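Local coordinates for UPF0434 family protein (Haloferax volcanii, PDB 6F5Z) that probably activates partner methyltransferases as a Trm112-type subunit, here bound to a putative methyltransferase in a holoenzyme probably linked to translation, at residues C[8-12]-C[13-17]; C[23-27]-C[28-32]. All blocks are in the same frame, centred on the assembly; numbering follows the deposited sequence.

Following the chain from the N terminus, interaction 1 comes first. Residues 8-12 and 13-17 fold into a compact turn that closes just before strand 18-22, an outer strand of the antiparallel sheet. Interaction 2 follows that strand: residues 23-27 and 28-32 form a two-stranded hairpin, inserted between strands 18-22 and 33-37. The two contacts are in series, so neither nests in the other nor crosses it. The centres of interactions 1 and 2 are about 21 Å apart, on opposite sides of the chain's centre. The nearest atoms of interactions 1 and 2 are about 9 Å apart. Interaction 1 meets the methyltransferase chain at several residues, while interaction 2 is also tied to the N-terminal residues of its own chain.

Interaction 1 (C[8-12]-C[13-17]); sequences ILCDP and LDKSE
D11, P12 and L13 carry a local turn in the loop that leads into strand 18-22 of this Trm112p-like protein, a family of the zinc beta-ribbon clan. The chain doubles back and is closed by two backbone bonds at D11. D11 N donates to S16 O at 2.8 Å, nearly straight at 172°. D11 O accepts from K15 N, also at 2.8 Å but more bent. The D11 side chain works inside the turn. CG lies anti to the backbone N (chi1 -166°), which brings D11 OD1 to L13 N at 3.0 Å. L13 N meets D11 OD1 on the anti side, well out of the carboxylate plane. L13 CB packs against D11 OD1 at 3.5 Å. D11 OD1 also bonds Y44 OH, and OD2 bonds T40 OG1. A water donates to both D11 OD2 and S16 OG, linking the two arms. D11 OD2 lies 4.0 Å from D14 OD1, and their carboxylate planes are 74° apart. This approach is probably eased by the donors around both groups. D14 OD1 accepts from S16 N, an Asx turn, and also from S16 OG; both come from the same face of its plane. With an alanine at D11, L13 N, T40 OG1, Y44 OH and the water would probably lose this acceptor. P12 sits at the bend, and the side chains of P12 and L13 both touch Y44. K15 bends at chi2 and runs back across the turn. It also joins the protein to its partner, since NZ makes salt bridges to D96 and E125 of the methyltransferase chain. Within the turn, K15 NZ donates to P12 O at 3.0 Å, tilted from the carbonyl plane.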
loop_
_atom_site.group_PDB
_atom_site.type_symbol
_atom_site.label_atom_id
_atom_site.label_comp_id
_atom_site.label_asym_id
_atom_site.label_seq_id
_atom_site.Cartn_x
_atom_site.Cartn_y
_atom_site.Cartn_z
ATOM N N ILE C 8 -14.099 -9.231 21.424
ATOM C CA ILE C 8 -14.441 -8.252 20.393
ATOM C C ILE C 8 -15.621 -8.667 19.543
ATOM O O ILE C 8 -15.932 -7.985 18.564
ATOM C CB ILE C 8 -13.223 -7.878 19.526
ATOM C CG1 ILE C 8 -12.726 -9.089 18.712
ATOM C CG2 ILE C 8 -12.134 -7.225 20.397
ATOM C CD1 ILE C 8 -11.762 -8.719 17.549
ATOM N N LEU C 9 -16.265 -9.795 19.869
ATOM C CA LEU C 9 -17.433 -10.200 19.113
ATOM C C LEU C 9 -18.667 -9.449 19.587
ATOM O O LEU C 9 -18.758 -9.084 20.759
ATOM C CB LEU C 9 -17.679 -11.706 19.259
ATOM C CG LEU C 9 -16.571 -12.633 18.724
ATOM C CD1 LEU C 9 -16.950 -14.100 18.971
ATOM C CD2 LEU C 9 -16.325 -12.413 17.204
ATOM N N CYS C 10 -19.610 -9.247 18.684
ATOM C CA CYS C 10 -20.859 -8.605 19.026
ATOM C C CYS C 10 -21.967 -9.170 18.192
ATOM O O CYS C 10 -21.740 -9.903 17.226
ATOM C CB CYS C 10 -20.757 -7.097 18.862
ATOM S SG CYS C 10 -20.493 -6.591 17.150
ATOM N N ASP C 11 -23.225 -8.890 18.596
ATOM C CA ASP C 11 -24.348 -9.366 17.838
ATOM C C ASP C 11 -24.304 -8.747 16.433
ATOM O O ASP C 11 -24.226 -7.545 16.319
ATOM C CB ASP C 11 -25.639 -8.941 18.549
ATOM C CG ASP C 11 -26.894 -9.626 18.067
ATOM O OD1 ASP C 11 -27.021 -9.869 16.836
ATOM O OD2 ASP C 11 -27.796 -9.858 18.904
ATOM N N PRO C 12 -24.289 -9.538 15.359
ATOM C CA PRO C 12 -24.224 -8.932 14.009
ATOM C C PRO C 12 -25.418 -8.065 13.676
ATOM O O PRO C 12 -25.277 -7.167 12.849
ATOM C CB PRO C 12 -24.168 -10.143 13.078
ATOM C CG PRO C 12 -24.780 -11.290 13.870
ATOM C CD PRO C 12 -24.345 -11.016 15.297
ATOM N N LEU C 13 -26.576 -8.279 14.354
ATOM C CA LEU C 13 -27.762 -7.494 13.978
ATOM C C LEU C 13 -27.674 -6.045 14.379
ATOM O O LEU C 13 -28.019 -5.182 13.584
ATOM C CB LEU C 13 -29.012 -8.091 14.610
ATOM C CG LEU C 13 -29.464 -9.438 14.070
ATOM C CD1 LEU C 13 -30.544 -10.014 14.942
ATOM C CD2 LEU C 13 -29.999 -9.309 12.639
ATOM N N ASP C 14 -27.241 -5.768 15.609
ATOM C CA ASP C 14 -27.234 -4.399 16.130
ATOM C C ASP C 14 -25.948 -4.008 16.864
ATOM O O ASP C 14 -25.845 -2.906 17.446
ATOM C CB ASP C 14 -28.465 -4.198 17.050
ATOM C CG ASP C 14 -28.367 -5.016 18.323
ATOM O OD1 ASP C 14 -27.482 -5.898 18.401
ATOM O OD2 ASP C 14 -29.144 -4.745 19.267
ATOM N N LYS C 15 -24.946 -4.893 16.809
ATOM C CA LYS C 15 -23.627 -4.640 17.392
ATOM C C LYS C 15 -23.627 -4.544 18.905
ATOM O O LYS C 15 -22.677 -4.031 19.496
ATOM C CB LYS C 15 -22.910 -3.400 16.754
ATOM C CG LYS C 15 -23.050 -3.280 15.230
ATOM C CD LYS C 15 -22.713 -4.551 14.456
ATOM C CE LYS C 15 -22.931 -4.300 12.996
ATOM N NZ LYS C 15 -22.889 -5.544 12.242
ATOM N N SER C 16 -24.650 -5.128 19.541
ATOM C CA SER C 16 -24.734 -5.135 20.986
ATOM C C SER C 16 -23.934 -6.297 21.577
ATOM O O SER C 16 -23.476 -7.205 20.873
ATOM C CB SER C 16 -26.198 -5.195 21.419
ATOM O OG SER C 16 -26.823 -6.308 20.812
ATOM N N GLU C 17 -23.778 -6.270 22.892
ATOM C CA GLU C 17 -23.027 -7.272 23.621
ATOM C C GLU C 17 -23.691 -8.645 23.541
ATOM O O GLU C 17 -24.924 -8.738 23.524
ATOM C CB GLU C 17 -22.940 -6.815 25.105
ATOM C CG GLU C 17 -21.921 -7.556 25.959
ATOM C CD GLU C 17 -20.443 -7.341 25.661
ATOM O OE1 GLU C 17 -19.629 -8.171 26.127
ATOM O OE2 GLU C 17 -20.093 -6.349 24.979
HETATM O O HOH W 1 -28.326 -8.401 21.116
#

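Interaction 2 (C[23-27]-C[28-32]); sequences DERDG and DEIIE
R25 CG sits between the backbone N and the carbonyl carbon (chi1 68°), and a bend at chi3 (-53°) folds the guanidinium back over I30. I30 CD1 lies over the centre of one face, 3.6 Å from R25 CZ. R25 NE and NH2 both grip G27 O at 2.9 Å, side-on and in the guanidinium plane. This holds the group flat beside the turn. Outside the hairpin, R25 NH2 also forms a salt bridge to E3 OE1 of the same chain. Strands 24-26 and 29-31 form an antiparallel beta hairpin, closed by a type II' turn from D26 to E29 with G27 at positive phi. D26 N donates to E29 O at 2.8 Å, and E29 N returns a bond to D26 O. Two classic beta bulges follow. I31 and E32 face E24, and both their N atoms donate to E24 O. D23 and E24 face E32, and both their N atoms donate to E32 O. The register shifts by one between E24 and R25. On the other face, E24 extends beside E32, pointing the same way, and E24 OE1 touches E32 CG at 3.4 Å. A water donates to both E24 OE1 and E32 OE2, and the latter also bonds D48 N. I31 CD1 packs on D26 CB at 3.9 Å.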
loop_
_atom_site.group_PDB
_atom_site.type_symbol
_atom_site.label_atom_id
_atom_site.label_comp_id
_atom_site.label_asym_id
_atom_site.label_seq_id
_atom_site.Cartn_x
_atom_site.Cartn_y
_atom_site.Cartn_z
ATOM N N ASP C 23 -21.139 -24.988 27.386
ATOM C CA ASP C 23 -21.526 -26.350 27.681
ATOM C C ASP C 23 -20.343 -27.272 27.712
ATOM O O ASP C 23 -20.387 -28.261 28.424
ATOM C CB ASP C 23 -22.574 -26.870 26.709
ATOM C CG ASP C 23 -23.884 -26.205 26.968
ATOM O OD1 ASP C 23 -24.456 -26.427 28.071
ATOM O OD2 ASP C 23 -24.286 -25.394 26.147
ATOM N N GLU C 24 -19.280 -26.970 26.958
ATOM C CA GLU C 24 -18.072 -27.798 26.935
ATOM C C GLU C 24 -16.881 -26.922 26.623
ATOM O O GLU C 24 -16.958 -26.104 25.689
ATOM C CB GLU C 24 -18.177 -28.916 25.869
ATOM C CG GLU C 24 -16.972 -29.846 25.823
ATOM C CD GLU C 24 -16.991 -30.866 24.709
ATOM O OE1 GLU C 24 -17.953 -30.883 23.907
ATOM O OE2 GLU C 24 -16.020 -31.643 24.623
ATOM N N ARG C 25 -15.794 -27.085 27.379
ATOM C CA ARG C 25 -14.598 -26.284 27.162
ATOM C C ARG C 25 -13.346 -27.091 27.422
ATOM O O ARG C 25 -13.407 -28.135 28.089
ATOM C CB ARG C 25 -14.623 -25.032 28.052
ATOM C CG ARG C 25 -14.479 -25.311 29.561
ATOM C CD ARG C 25 -14.531 -24.050 30.421
ATOM N NE ARG C 25 -13.552 -23.065 29.940
ATOM C CZ ARG C 25 -13.762 -21.753 29.882
ATOM N NH1 ARG C 25 -14.904 -21.232 30.334
ATOM N NH2 ARG C 25 -12.851 -20.955 29.345
ATOM N N ASP C 26 -12.225 -26.576 26.936
ATOM C CA ASP C 26 -10.912 -27.177 27.194
ATOM C C ASP C 26 -9.986 -26.016 27.453
ATOM O O ASP C 26 -9.402 -25.454 26.513
ATOM C CB ASP C 26 -10.451 -28.015 25.986
ATOM C CG ASP C 26 -9.102 -28.699 26.150
ATOM O OD1 ASP C 26 -8.456 -28.508 27.210
ATOM O OD2 ASP C 26 -8.658 -29.371 25.196
ATOM N N GLY C 27 -9.914 -25.584 28.724
ATOM C CA GLY C 27 -9.141 -24.407 29.059
ATOM C C GLY C 27 -9.804 -23.194 28.446
ATOM O O GLY C 27 -11.010 -23.020 28.604
ATOM N N ASP C 28 -9.041 -22.393 27.698
ATOM C CA ASP C 28 -9.598 -21.204 27.053
ATOM C C ASP C 28 -10.506 -21.571 25.897
ATOM O O ASP C 28 -11.352 -20.774 25.506
ATOM C CB ASP C 28 -8.452 -20.318 26.525
ATOM C CG ASP C 28 -8.755 -18.868 26.163
ATOM O OD1 ASP C 28 -9.810 -18.344 26.599
ATOM O OD2 ASP C 28 -7.870 -18.220 25.563
ATOM N N GLU C 29 -10.328 -22.767 25.337
ATOM C CA GLU C 29 -11.112 -23.187 24.177
ATOM C C GLU C 29 -12.582 -23.489 24.507
ATOM O O GLU C 29 -12.853 -24.400 25.270
ATOM C CB GLU C 29 -10.442 -24.416 23.514
ATOM C CG GLU C 29 -11.124 -24.866 22.227
ATOM C CD GLU C 29 -11.088 -23.880 21.075
ATOM O OE1 GLU C 29 -10.302 -22.906 21.128
ATOM O OE2 GLU C 29 -11.822 -24.116 20.090
ATOM N N ILE C 30 -13.530 -22.743 23.923
ATOM C CA ILE C 30 -14.953 -23.039 24.058
ATOM C C ILE C 30 -15.332 -23.954 22.900
ATOM O O ILE C 30 -15.206 -23.554 21.733
ATOM C CB ILE C 30 -15.801 -21.756 24.046
ATOM C CG1 ILE C 30 -15.333 -20.747 25.117
ATOM C CG2 ILE C 30 -17.287 -22.109 24.247
ATOM C CD1 ILE C 30 -15.209 -21.341 26.559
ATOM N N ILE C 31 -15.833 -25.162 23.213
ATOM C CA ILE C 31 -16.137 -26.176 22.196
ATOM C C ILE C 31 -17.626 -26.208 21.917
ATOM O O ILE C 31 -18.013 -26.241 20.744
ATOM C CB ILE C 31 -15.614 -27.566 22.642
ATOM C CG1 ILE C 31 -14.099 -27.504 22.972
ATOM C CG2 ILE C 31 -15.933 -28.638 21.589
ATOM C CD1 ILE C 31 -13.577 -28.636 23.792
ATOM N N GLU C 32 -18.470 -26.186 22.976
ATOM C CA GLU C 32 -19.909 -26.182 22.798
ATOM C C GLU C 32 -20.490 -25.092 23.671
ATOM O O GLU C 32 -20.021 -24.909 24.787
ATOM C CB GLU C 32 -20.528 -27.533 23.193
ATOM C CG GLU C 32 -20.047 -28.692 22.351
ATOM C CD GLU C 32 -20.349 -28.631 20.860
ATOM O OE1 GLU C 32 -21.370 -27.996 20.489
ATOM O OE2 GLU C 32 -19.662 -29.352 20.095
HETATM O O HOH W 2 -18.243 -31.428 21.171
#